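Local coordinates for protein acetyltransferase (Agrobacterium tumefaciens, PDB 2FSR) that probably transfers an acetyl group from acetyl-coenzyme A to an acceptor substrate, as a member of the GNAT acetyltransferase family, at residues Leu30-Leu35 and Ala129-Val134; Thr36-Ala41 and Met89-Glu94. All blocks are in the same frame, centred on the assembly; numbering follows the deposited sequence. Where two conformers were deposited one is given.

Contact 1 (Leu30-Leu35 and Ala129-Val134)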
loop_
_atom_site.group_PDB
_atom_site.type_symbol
_atom_site.label_atom_id
_atom_site.label_comp_id
_atom_site.label_asym_id
_atom_site.label_seq_id
_atom_site.Cartn_x
_atom_site.Cartn_y
_atom_site.Cartn_z
ATOM N N LEU A 30 3.503 6.718 -10.211
ATOM C CA LEU A 30 3.751 5.556 -11.058
ATOM C C LEU A 30 2.584 5.333 -12.002
ATOM O O LEU A 30 1.414 5.534 -11.633
ATOM C CB LEU A 30 3.984 4.298 -10.218
ATOM C CG LEU A 30 5.059 4.415 -9.141
ATOM C CD1 LEU A 30 5.175 3.108 -8.395
ATOM C CD2 LEU A 30 6.389 4.809 -9.770
ATOM N N ARG A 31 2.923 4.929 -13.220
ATOM C CA ARG A 31 1.932 4.546 -14.200
ATOM C C ARG A 31 2.011 3.057 -14.477
ATOM O O ARG A 31 3.093 2.476 -14.636
ATOM C CB ARG A 31 2.091 5.357 -15.480
ATOM C CG ARG A 31 1.619 6.797 -15.340
ATOM C CD ARG A 31 0.676 7.182 -16.469
ATOM N NE ARG A 31 -0.733 6.949 -16.130
ATOM C CZ ARG A 31 -1.373 5.786 -16.246
ATOM N NH1 ARG A 31 -2.647 5.711 -15.913
ATOM N NH2 ARG A 31 -0.757 4.699 -16.687
ATOM N N THR A 32 0.846 2.431 -14.491
ATOM C CA THR A 32 0.750 1.047 -14.895
ATOM C C THR A 32 -0.111 0.974 -16.163
ATOM O O THR A 32 -0.469 2.011 -16.742
ATOM C CB THR A 32 0.185 0.151 -13.760
ATOM O OG1 THR A 32 -1.220 0.370 -13.586
ATOM C CG2 THR A 32 0.901 0.435 -12.432
ATOM N N GLU A 33 -0.442 -0.238 -16.584
ATOM C CA GLU A 33 -1.253 -0.430 -17.781
ATOM C C GLU A 33 -2.541 0.377 -17.659
ATOM O O GLU A 33 -2.874 1.169 -18.548
ATOM C CB GLU A 33 -1.557 -1.913 -17.953
ATOM C CG GLU A 33 -2.577 -2.258 -19.038
ATOM C CD GLU A 33 -2.813 -3.755 -19.121
ATOM O OE1 GLU A 33 -1.820 -4.512 -19.225
ATOM O OE2 GLU A 33 -3.987 -4.177 -19.073
ATOM N N ARG A 34 -3.230 0.200 -16.530
ATOM C CA ARG A 34 -4.567 0.755 -16.344
ATOM C C ARG A 34 -4.658 1.825 -15.263
ATOM O O ARG A 34 -5.700 2.461 -15.113
ATOM C CB ARG A 34 -5.558 -0.371 -16.021
ATOM C CG ARG A 34 -5.713 -1.374 -17.167
ATOM C CD ARG A 34 -6.674 -2.469 -16.803
ATOM N NE ARG A 34 -6.165 -3.252 -15.675
ATOM C CZ ARG A 34 -6.837 -4.216 -15.052
ATOM N NH1 ARG A 34 -8.072 -4.553 -15.442
ATOM N NH2 ARG A 34 -6.277 -4.833 -14.028
ATOM N N LEU A 35 -3.583 2.008 -14.490
ATOM C CA LEU A 35 -3.686 2.819 -13.262
ATOM C C LEU A 35 -2.646 3.912 -13.155
ATOM O O LEU A 35 -1.578 3.840 -13.762
ATOM C CB LEU A 35 -3.565 1.926 -12.017
ATOM C CG LEU A 35 -4.425 0.652 -11.962
ATOM C CD1 LEU A 35 -3.948 -0.271 -10.840
ATOM C CD2 LEU A 35 -5.909 1.022 -11.850
ATOM N N ALA A 129 -5.975 -4.582 -7.661
ATOM C CA ALA A 129 -5.108 -4.659 -6.481
ATOM C C ALA A 129 -3.777 -5.305 -6.854
ATOM O O ALA A 129 -2.704 -4.778 -6.514
ATOM C CB ALA A 129 -5.792 -5.393 -5.327
ATOM N N ALA A 130 -3.827 -6.425 -7.577
ATOM C CA ALA A 130 -2.595 -7.107 -8.001
ATOM C C ALA A 130 -1.748 -6.207 -8.908
ATOM O O ALA A 130 -0.515 -6.168 -8.773
ATOM C CB ALA A 130 -2.909 -8.437 -8.679
ATOM N N GLU A 131 -2.400 -5.466 -9.810
ATOM C CA GLU A 131 -1.678 -4.611 -10.745
ATOM C C GLU A 131 -0.944 -3.507 -9.997
ATOM O O GLU A 131 0.237 -3.226 -10.277
ATOM C CB GLU A 131 -2.627 -4.019 -11.806
ATOM C CG GLU A 131 -1.936 -3.120 -12.821
ATOM C CD GLU A 131 -2.868 -2.652 -13.942
ATOM O OE1 GLU A 131 -3.771 -3.432 -14.318
ATOM O OE2 GLU A 131 -2.674 -1.543 -14.468
ATOM N N ALA A 132 -1.636 -2.882 -9.040
ATOM C CA ALA A 132 -1.015 -1.835 -8.224
ATOM C C ALA A 132 0.105 -2.404 -7.357
ATOM O O ALA A 132 1.194 -1.793 -7.252
ATOM C CB ALA A 132 -2.071 -1.132 -7.368
ATOM N N ALA A 133 -0.144 -3.576 -6.773
ATOM C CA ALA A 133 0.844 -4.228 -5.883
ATOM C C ALA A 133 2.117 -4.605 -6.640
ATOM O O ALA A 133 3.226 -4.391 -6.137
ATOM C CB ALA A 133 0.243 -5.451 -5.207
ATOM N N VAL A 134 1.969 -5.173 -7.832
ATOM C CA VAL A 134 3.137 -5.533 -8.652
ATOM C C VAL A 134 3.981 -4.299 -8.944
ATOM O O VAL A 134 5.228 -4.345 -8.843
ATOM C CB VAL A 134 2.701 -6.216 -9.982
ATOM C CG1 VAL A 134 3.816 -6.169 -11.029
ATOM C CG2 VAL A 134 2.239 -7.657 -9.712
#

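Contact 2 (Thr36-Ala41 and Met89-Glu94)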
loop_
_atom_site.group_PDB
_atom_site.type_symbol
_atom_site.label_atom_id
_atom_site.label_comp_id
_atom_site.label_asym_id
_atom_site.label_seq_id
_atom_site.Cartn_x
_atom_site.Cartn_y
_atom_site.Cartn_z
ATOM N N THR A 36 -2.976 4.924 -12.368
ATOM C CA THR A 36 -1.998 5.942 -11.971
ATOM C C THR A 36 -1.899 5.849 -10.448
ATOM O O THR A 36 -2.930 5.859 -9.750
ATOM C CB THR A 36 -2.423 7.359 -12.407
ATOM O OG1 THR A 36 -2.479 7.415 -13.846
ATOM C CG2 THR A 36 -1.417 8.414 -11.919
ATOM N N LEU A 37 -0.671 5.694 -9.940
ATOM C CA LEU A 37 -0.443 5.541 -8.497
ATOM C C LEU A 37 0.235 6.808 -8.044
ATOM O O LEU A 37 1.385 7.037 -8.405
ATOM C CB LEU A 37 0.440 4.312 -8.216
ATOM C CG LEU A 37 0.035 3.028 -8.954
ATOM C CD1 LEU A 37 0.943 1.882 -8.557
ATOM C CD2 LEU A 37 -1.420 2.657 -8.705
ATOM N N ARG A 38 -0.471 7.644 -7.287
ATOM C CA ARG A 38 0.004 9.017 -7.078
ATOM C C ARG A 38 -0.073 9.473 -5.616
ATOM O O ARG A 38 -0.680 8.811 -4.776
ATOM C CB ARG A 38 -0.735 10.013 -7.987
ATOM C CG ARG A 38 -2.233 9.831 -8.006
ATOM C CD ARG A 38 -2.914 10.776 -7.085
ATOM N NE ARG A 38 -4.359 10.529 -7.012
ATOM C CZ ARG A 38 -5.090 10.809 -5.946
ATOM N NH1 ARG A 38 -4.518 11.376 -4.882
ATOM N NH2 ARG A 38 -6.384 10.519 -5.933
ATOM N N PRO A 39 0.600 10.583 -5.304
ATOM C CA PRO A 39 0.611 11.005 -3.895
ATOM C C PRO A 39 -0.752 11.328 -3.290
ATOM O O PRO A 39 -1.657 11.827 -3.959
ATOM C CB PRO A 39 1.507 12.253 -3.899
ATOM C CG PRO A 39 2.319 12.128 -5.195
ATOM C CD PRO A 39 1.401 11.467 -6.171
ATOM N N LEU A 40 -0.858 11.052 -2.002
ATOM C CA LEU A 40 -2.029 11.408 -1.214
ATOM C C LEU A 40 -2.258 12.916 -1.225
ATOM O O LEU A 40 -1.302 13.709 -1.245
ATOM C CB LEU A 40 -1.849 10.950 0.236
ATOM C CG LEU A 40 -2.366 9.555 0.591
ATOM C CD1 LEU A 40 -1.570 8.445 -0.134
ATOM C CD2 LEU A 40 -2.382 9.314 2.109
ATOM N N ALA A 41 -3.535 13.284 -1.200
ATOM C CA ALA A 41 -3.959 14.675 -1.077
ATOM C C ALA A 41 -5.146 14.758 -0.134
ATOM O O ALA A 41 -5.855 13.775 0.051
ATOM C CB ALA A 41 -4.335 15.262 -2.445
HETATM N N MSE A 89 -2.244 6.718 -3.816
HETATM C CA MSE A 89 -3.639 6.488 -4.154
HETATM C C MSE A 89 -3.703 5.897 -5.547
HETATM O O MSE A 89 -2.905 6.258 -6.410
HETATM C CB MSE A 89 -4.436 7.790 -4.090
HETATM C CG MSE A 89 -4.464 8.496 -2.718
HETATM SE SE MSE A 89 -4.859 7.377 -1.180
HETATM C CE MSE A 89 -6.688 6.871 -1.636
ATOM N N ILE A 90 -4.677 5.013 -5.751
ATOM C CA ILE A 90 -4.872 4.352 -7.046
ATOM C C ILE A 90 -5.964 5.067 -7.815
ATOM O O ILE A 90 -7.121 5.092 -7.365
ATOM C CB ILE A 90 -5.282 2.866 -6.883
ATOM C CG1 ILE A 90 -4.284 2.091 -5.991
ATOM C CG2 ILE A 90 -5.453 2.204 -8.254
ATOM C CD1 ILE A 90 -4.738 0.657 -5.652
ATOM N N ASP A 91 -5.590 5.648 -8.955
ATOM C CA ASP A 91 -6.567 6.262 -9.871
ATOM C C ASP A 91 -6.683 5.442 -11.149
ATOM O O ASP A 91 -5.711 4.852 -11.604
ATOM C CB ASP A 91 -6.162 7.696 -10.247
ATOM C CG ASP A 91 -6.295 8.694 -9.100
ATOM O OD1 ASP A 91 -6.847 8.375 -8.020
ATOM O OD2 ASP A 91 -5.826 9.843 -9.313
ATOM N N LEU A 92 -7.885 5.418 -11.733
ATOM C CA LEU A 92 -8.071 4.743 -13.014
ATOM C C LEU A 92 -7.529 5.605 -14.154
ATOM O O LEU A 92 -7.985 6.733 -14.369
ATOM C CB LEU A 92 -9.553 4.442 -13.260
ATOM C CG LEU A 92 -10.174 3.263 -12.522
ATOM C CD1 LEU A 92 -11.685 3.275 -12.732
ATOM C CD2 LEU A 92 -9.586 1.927 -12.964
ATOM N N GLY A 93 -6.557 5.067 -14.886
ATOM C CA GLY A 93 -6.025 5.722 -16.086
ATOM C C GLY A 93 -5.633 7.173 -15.913
ATOM O O GLY A 93 -4.962 7.523 -14.940
ATOM N N GLU A 94 -6.051 8.016 -16.862
ATOM C CA GLU A 94 -5.845 9.471 -16.783
ATOM C C GLU A 94 -7.110 10.200 -16.290
ATOM O O GLU A 94 -7.202 11.437 -16.349
ATOM C CB GLU A 94 -5.391 10.027 -18.147
ATOM C CG GLU A 94 -4.113 9.390 -18.711
ATOM C CD GLU A 94 -2.934 9.453 -17.747
ATOM O OE1 GLU A 94 -2.710 10.511 -17.111
ATOM O OE2 GLU A 94 -2.222 8.433 -17.625
#

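Contact 1 (Leu30-Leu35 and Ala129-Val134)
In this GNAT fold the tight hairpin turn between strands 30-31 and 35-38 is tied to helix 128-143, where E131 meets T32, R34 and L35. The helix follows the loop that in GNAT enzymes usually holds the pyrophosphate of acetyl-coenzyme A. E131 leaves the helix with CG anti to its own backbone nitrogen (chi1 -180°). Its chain stays extended, and this carries the carboxylate into the turn.

Each carboxylate oxygen takes two bonds. OE2 of E131 accepts the hydroxyl OG1 of T32 at 2.6 Å through its anti lone pair. OE2 of E131 also receives the backbone N of R34 at 2.8 Å through its syn lone pair. OE1 of E131 accepts from the R34 side chain. NE of R34 meets OE1 of E131 at 2.8 Å, and NH2 of R34 meets the same OE1 at 2.9 Å, so the guanidinium meets one oxygen side-on with two nitrogens. The guanidinium and carboxylate planes lie nearly coplanar, 20° apart. This is a salt bridge, and four donors on one carboxylate probably keep E131 ionised. NH2 of R34 also bonds to the backbone O of R126, just before the helix.

The turn itself is closed by the backbone N of T32 and O of L35, 2.9 Å apart. Beside the carboxylate the contact turns apolar. L35 comes from the direction opposite to E131, and Y128, I90 and I99 also touch it. CD1 of L35 ends 4.0 Å from CB of A132, at the buried side of the helix.

Contact 2 (Thr36-Ala41 and Met89-Glu94)
T36, L37 and R38 pair with D91, I90 and M89 in two neighbouring antiparallel strands of the GNAT sheet. T36-D91 and R38-M89 are hydrogen-bonded pairs, with the non-hydrogen-bonded pair L37-I90 between them.

R38 and D91 share one face of the sheet. CG of R38 sits between its backbone N and carbonyl carbon (chi1 47°), and the chain bends at chi2 (98°). This lays the guanidinium across strand 87-92, over M89 and beside D91. NE of R38 bonds to OD2 of D91 at 2.8 Å, coming from above the carboxylate plane. NH2 of R38 reaches OD1 of D91 at 3.0 Å through the syn lone pair. The two flat groups are twisted 54° apart. CB of M89 lies 3.6 Å above the centre of the R38 guanidinium. NH1 of R38 bonds to O of P39 and forms a salt bridge with OD2 of D44.

L40 crosses M89, a selenomethionine, at about a right angle; bends at chi2 and chi3 bring SE of M89 to 3.6 Å from CD1 of L40. On the other face L37 and I90 run side by side, with CD2 of L37 4.0 Å from CG1 of I90. OG1 of T36 donates to O of G93 at 2.7 Å.

The bonds of R38 probably hold its guanidinium in one orientation, and its positive charge, shared with D44, would offset part of the buried charge of D91.

Contacts 1 and 2 have centres about 10 Å apart and meet on one sheet. The turn of contact 1 leads straight into strand 35-38 of contact 2. Strand 30-31 pairs with that strand on its other edge, where O of L30 lies 2.7 Å from N of L37, probably a hydrogen bond. Helix 128-143 of contact 1 covers the face that carries L37 and I90, and CB of A132 comes to 3.6 Å from CD1 of I90. The R38-D91 salt bridge is on the opposite face. No ligand marks the active site. Contact 1 lies nearer the probable coenzyme-binding loop, since R34 bonds to R126 there.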